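Local coordinates for protein cellulase (Xanthomonas axonopodis pv. citri, PDB 5HOS) that probably hydrolyses internal beta-1,4-glucosidic bonds of cellulose and related glucans as an endoglucanase of glycosyl hydrolase family 5, at residues Y52-A64 against Q92-A106. Residues are numbered along the deposited sequence; the frame is centred on the assembly and turned at random.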
# COMPACT_ATOMS: atom_id res chain seq x y z
N TYR A 52 -5.74 -7.31 17.31
CA TYR A 52 -5.44 -7.38 15.88
C TYR A 52 -5.35 -8.85 15.45
O TYR A 52 -5.29 -9.74 16.29
CB TYR A 52 -4.12 -6.65 15.60
CG TYR A 52 -2.88 -7.34 16.17
CD1 TYR A 52 -2.50 -7.15 17.49
CD2 TYR A 52 -2.09 -8.18 15.37
CE1 TYR A 52 -1.37 -7.76 18.01
CE2 TYR A 52 -0.96 -8.81 15.88
CZ TYR A 52 -0.60 -8.59 17.19
OH TYR A 52 0.52 -9.21 17.70
N ARG A 53 -5.31 -9.07 14.13
CA ARG A 53 -5.30 -10.42 13.54
C ARG A 53 -4.47 -10.42 12.27
O ARG A 53 -4.30 -9.38 11.63
CB ARG A 53 -6.73 -10.86 13.19
CG ARG A 53 -7.41 -9.98 12.15
CD ARG A 53 -8.74 -10.53 11.66
NE ARG A 53 -8.61 -11.68 10.77
CZ ARG A 53 -8.75 -12.96 11.11
NH1 ARG A 53 -9.03 -13.33 12.36
NH2 ARG A 53 -8.62 -13.90 10.17
N TYR A 54 -3.99 -11.60 11.89
CA TYR A 54 -3.47 -11.85 10.55
C TYR A 54 -4.50 -12.68 9.77
O TYR A 54 -5.36 -13.33 10.38
CB TYR A 54 -2.10 -12.54 10.62
CG TYR A 54 -0.96 -11.56 10.83
CD1 TYR A 54 -0.78 -10.92 12.05
CD2 TYR A 54 -0.06 -11.26 9.80
CE1 TYR A 54 0.24 -10.01 12.25
CE2 TYR A 54 0.97 -10.36 9.99
CZ TYR A 54 1.12 -9.73 11.21
OH TYR A 54 2.15 -8.83 11.40
N PRO A 55 -4.44 -12.65 8.43
CA PRO A 55 -5.43 -13.39 7.65
C PRO A 55 -5.29 -14.92 7.76
O PRO A 55 -4.18 -15.43 7.87
CB PRO A 55 -5.16 -12.93 6.21
CG PRO A 55 -4.29 -11.73 6.31
CD PRO A 55 -3.49 -11.92 7.56
N ALA A 56 -6.42 -15.63 7.74
CA ALA A 56 -6.41 -17.09 7.60
C ALA A 56 -5.91 -17.46 6.21
O ALA A 56 -6.03 -16.67 5.29
CB ALA A 56 -7.81 -17.65 7.82
N ALA A 57 -5.36 -18.66 6.07
CA ALA A 57 -4.83 -19.12 4.78
C ALA A 57 -5.88 -19.11 3.65
O ALA A 57 -5.55 -18.77 2.50
CB ALA A 57 -4.21 -20.51 4.92
N ASP A 58 -7.12 -19.46 3.96
CA ASP A 58 -8.18 -19.49 2.94
C ASP A 58 -8.65 -18.10 2.45
O ASP A 58 -9.33 -18.01 1.44
CB ASP A 58 -9.37 -20.39 3.35
CG ASP A 58 -10.18 -19.85 4.53
OD1 ASP A 58 -9.88 -18.76 5.05
OD2 ASP A 58 -11.13 -20.54 4.95
N GLU A 59 -8.28 -17.04 3.17
CA GLU A 59 -8.55 -15.68 2.69
C GLU A 59 -7.76 -15.40 1.41
O GLU A 59 -8.31 -14.84 0.45
CB GLU A 59 -8.25 -14.66 3.79
CG GLU A 59 -9.23 -14.77 4.97
CD GLU A 59 -8.99 -13.76 6.07
OE1 GLU A 59 -8.89 -12.56 5.75
OE2 GLU A 59 -8.89 -14.16 7.26
N TYR A 60 -6.53 -15.88 1.36
CA TYR A 60 -5.69 -15.74 0.17
C TYR A 60 -6.29 -16.54 -0.99
O TYR A 60 -6.43 -16.02 -2.09
CB TYR A 60 -4.25 -16.18 0.44
CG TYR A 60 -3.59 -15.41 1.57
CD1 TYR A 60 -3.73 -15.82 2.90
CD2 TYR A 60 -2.82 -14.27 1.32
CE1 TYR A 60 -3.13 -15.12 3.93
CE2 TYR A 60 -2.22 -13.57 2.35
CZ TYR A 60 -2.39 -13.99 3.66
OH TYR A 60 -1.79 -13.30 4.70
N ALA A 61 -6.66 -17.79 -0.72
CA ALA A 61 -7.29 -18.64 -1.74
C ALA A 61 -8.55 -17.99 -2.34
O ALA A 61 -8.74 -18.02 -3.55
CB ALA A 61 -7.61 -20.01 -1.18
N TYR A 62 -9.38 -17.36 -1.51
CA TYR A 62 -10.57 -16.66 -2.00
C TYR A 62 -10.21 -15.59 -3.04
O TYR A 62 -10.78 -15.56 -4.14
CB TYR A 62 -11.39 -16.03 -0.87
CG TYR A 62 -12.49 -15.14 -1.41
CD1 TYR A 62 -13.63 -15.69 -2.00
CD2 TYR A 62 -12.37 -13.75 -1.38
CE1 TYR A 62 -14.63 -14.89 -2.53
CE2 TYR A 62 -13.37 -12.93 -1.91
CZ TYR A 62 -14.49 -13.50 -2.48
OH TYR A 62 -15.48 -12.69 -2.99
N PHE A 63 -9.28 -14.71 -2.69
CA PHE A 63 -8.95 -13.60 -3.59
C PHE A 63 -8.20 -14.07 -4.83
O PHE A 63 -8.42 -13.53 -5.91
CB PHE A 63 -8.24 -12.47 -2.83
CG PHE A 63 -9.18 -11.72 -1.92
CD1 PHE A 63 -10.18 -10.92 -2.46
CD2 PHE A 63 -9.11 -11.87 -0.54
CE1 PHE A 63 -11.09 -10.25 -1.64
CE2 PHE A 63 -10.01 -11.20 0.28
CZ PHE A 63 -11.00 -10.40 -0.26
N ALA A 64 -7.39 -15.11 -4.69
CA ALA A 64 -6.76 -15.76 -5.85
C ALA A 64 -7.82 -16.34 -6.79
O ALA A 64 -7.71 -16.22 -8.01
CB ALA A 64 -5.78 -16.85 -5.42
N GLN A 92 6.03 -11.60 15.67
CA GLN A 92 5.45 -10.76 14.63
C GLN A 92 6.12 -11.09 13.29
O GLN A 92 5.44 -11.19 12.27
CB GLN A 92 5.61 -9.27 14.97
CG GLN A 92 4.65 -8.35 14.21
CD GLN A 92 3.19 -8.41 14.66
OE1 GLN A 92 2.30 -7.99 13.92
NE2 GLN A 92 2.93 -8.92 15.86
N LEU A 93 7.44 -11.29 13.31
CA LEU A 93 8.15 -11.71 12.11
C LEU A 93 7.65 -13.06 11.59
O LEU A 93 7.44 -13.22 10.39
CB LEU A 93 9.65 -11.74 12.33
CG LEU A 93 10.51 -12.12 11.11
CD1 LEU A 93 10.23 -11.23 9.91
CD2 LEU A 93 11.98 -12.07 11.51
N ALA A 94 7.45 -14.02 12.49
CA ALA A 94 6.87 -15.32 12.11
C ALA A 94 5.46 -15.19 11.54
O ALA A 94 5.11 -15.89 10.61
CB ALA A 94 6.90 -16.30 13.27
N LEU A 95 4.64 -14.28 12.09
CA LEU A 95 3.32 -14.02 11.51
C LEU A 95 3.41 -13.52 10.07
O LEU A 95 2.65 -13.96 9.23
CB LEU A 95 2.50 -13.04 12.35
CG LEU A 95 1.96 -13.67 13.63
CD1 LEU A 95 1.64 -12.61 14.67
CD2 LEU A 95 0.75 -14.54 13.33
N ILE A 96 4.34 -12.61 9.81
CA ILE A 96 4.54 -12.10 8.45
C ILE A 96 5.07 -13.22 7.56
O ILE A 96 4.61 -13.37 6.43
CB ILE A 96 5.45 -10.85 8.41
CG1 ILE A 96 4.79 -9.70 9.19
CG2 ILE A 96 5.71 -10.40 6.97
CD1 ILE A 96 5.73 -8.56 9.52
N ARG A 97 6.00 -14.03 8.06
CA ARG A 97 6.47 -15.20 7.29
C ARG A 97 5.34 -16.17 6.93
O ARG A 97 5.31 -16.72 5.84
CB ARG A 97 7.56 -15.96 8.02
CG ARG A 97 8.91 -15.28 8.04
CD ARG A 97 9.97 -16.27 8.51
NE ARG A 97 11.21 -15.61 8.88
CZ ARG A 97 12.09 -15.09 8.04
NH1 ARG A 97 11.89 -15.11 6.72
NH2 ARG A 97 13.19 -14.51 8.52
N GLN A 98 4.40 -16.36 7.86
CA GLN A 98 3.24 -17.20 7.60
C GLN A 98 2.32 -16.59 6.53
O GLN A 98 1.78 -17.32 5.70
CB GLN A 98 2.42 -17.43 8.87
CG GLN A 98 1.39 -18.56 8.74
CD GLN A 98 2.04 -19.93 8.56
OE1 GLN A 98 2.99 -20.28 9.26
NE2 GLN A 98 1.53 -20.72 7.62
N ALA A 99 2.12 -15.28 6.59
CA ALA A 99 1.34 -14.55 5.60
C ALA A 99 1.94 -14.72 4.21
O ALA A 99 1.23 -15.02 3.27
CB ALA A 99 1.22 -13.07 5.96
N VAL A 100 3.26 -14.55 4.11
CA VAL A 100 3.97 -14.75 2.84
C VAL A 100 3.81 -16.20 2.34
O VAL A 100 3.54 -16.41 1.16
CB VAL A 100 5.47 -14.36 2.95
CG1 VAL A 100 6.26 -14.76 1.71
CG2 VAL A 100 5.61 -12.86 3.18
N ALA A 101 3.97 -17.17 3.24
CA ALA A 101 3.78 -18.58 2.88
C ALA A 101 2.34 -18.86 2.41
O ALA A 101 2.14 -19.49 1.39
CB ALA A 101 4.16 -19.49 4.04
N ASN A 102 1.36 -18.35 3.16
CA ASN A 102 -0.04 -18.47 2.77
C ASN A 102 -0.31 -17.86 1.39
O ASN A 102 -1.00 -18.46 0.57
CB ASN A 102 -0.95 -17.78 3.80
CG ASN A 102 -1.05 -18.54 5.11
OD1 ASN A 102 -0.73 -19.71 5.20
ND2 ASN A 102 -1.53 -17.85 6.15
N ALA A 103 0.27 -16.69 1.14
CA ALA A 103 0.12 -16.02 -0.15
C ALA A 103 0.74 -16.85 -1.27
O ALA A 103 0.12 -17.04 -2.32
CB ALA A 103 0.75 -14.65 -0.11
N LYS A 104 1.94 -17.36 -1.03
CA LYS A 104 2.60 -18.21 -2.02
C LYS A 104 1.77 -19.43 -2.36
O LYS A 104 1.73 -19.84 -3.52
CB LYS A 104 3.99 -18.65 -1.56
CG LYS A 104 5.05 -17.56 -1.63
CD LYS A 104 6.36 -18.09 -1.09
CE LYS A 104 7.45 -17.04 -1.04
NZ LYS A 104 8.64 -17.63 -0.38
N ALA A 105 1.10 -20.02 -1.37
CA ALA A 105 0.23 -21.19 -1.59
C ALA A 105 -0.92 -20.88 -2.53
O ALA A 105 -1.38 -21.75 -3.24
CB ALA A 105 -0.31 -21.73 -0.27
N ALA A 106 -1.37 -19.62 -2.52
CA ALA A 106 -2.41 -19.13 -3.42
C ALA A 106 -1.83 -18.45 -4.67
O ALA A 106 -2.58 -17.79 -5.39
CB ALA A 106 -3.32 -18.18 -2.66
O HOH W 1 -1.78 -14.92 6.91
O HOH W 2 -2.90 -17.88 9.10
O HOH W 3 -3.32 -19.90 1.10
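Ala57 and Asn102 bring their CA atoms to 5.2 Å where residues 52-64 run beside residues 92-106, which are helical as far as Ala105. The axes of helix 57-64 and helix 92-105 approach to 8.4 Å and cross at -37°, both running in roughly the same direction. Residues 52-56 form an extended lead-in along the earlier turns of the second helix. These are neighbouring outer helices of a TIM barrel, the fold of family 5 glycosidases. Inward, Tyr54 and Tyr60 also touch strand 70-75.

Leu95 CB sits over the centre of the Tyr54 ring, 3.6 Å from the centroid, in a CH-pi contact. Tyr54 CG lies beside its backbone N (chi1 -83°), which brings the ring over the helix. Ile96 CG1 adds apolar contact near the hydroxyl.

Gln92 bends at chi2 and offers both ends of its amide. Tyr54 OH donates to Gln92 OE1 at 2.7 Å, from above the carbonyl plane. Gln92 NE2 donates to Tyr52 OH at 3.0 Å, nearly in the amide plane.

The Tyr60 ring rests one face on the Asn102-Ala103 backbone, with Asn102 CB 3.4 Å from Tyr60 CE1. Further on, Ala106 CB meets Tyr60 CB at 3.8 Å, and small alanines let the chains come close.

Water bridges the seam. One water joins Pro55 O, Tyr60 OH and Asn102 ND2; a second also links Pro55 O to Asn102 ND2. A third donates to Ala57 O and Asn102 O.

The two bonds to Gln92 fix which way round its amide lies and tie the two tyrosine hydroxyls together through one side chain. Asn102 instead reaches the lead-in through water. The contact thus joins direct polar bonds at one end, a hydrated middle and apolar alanine packing at the other.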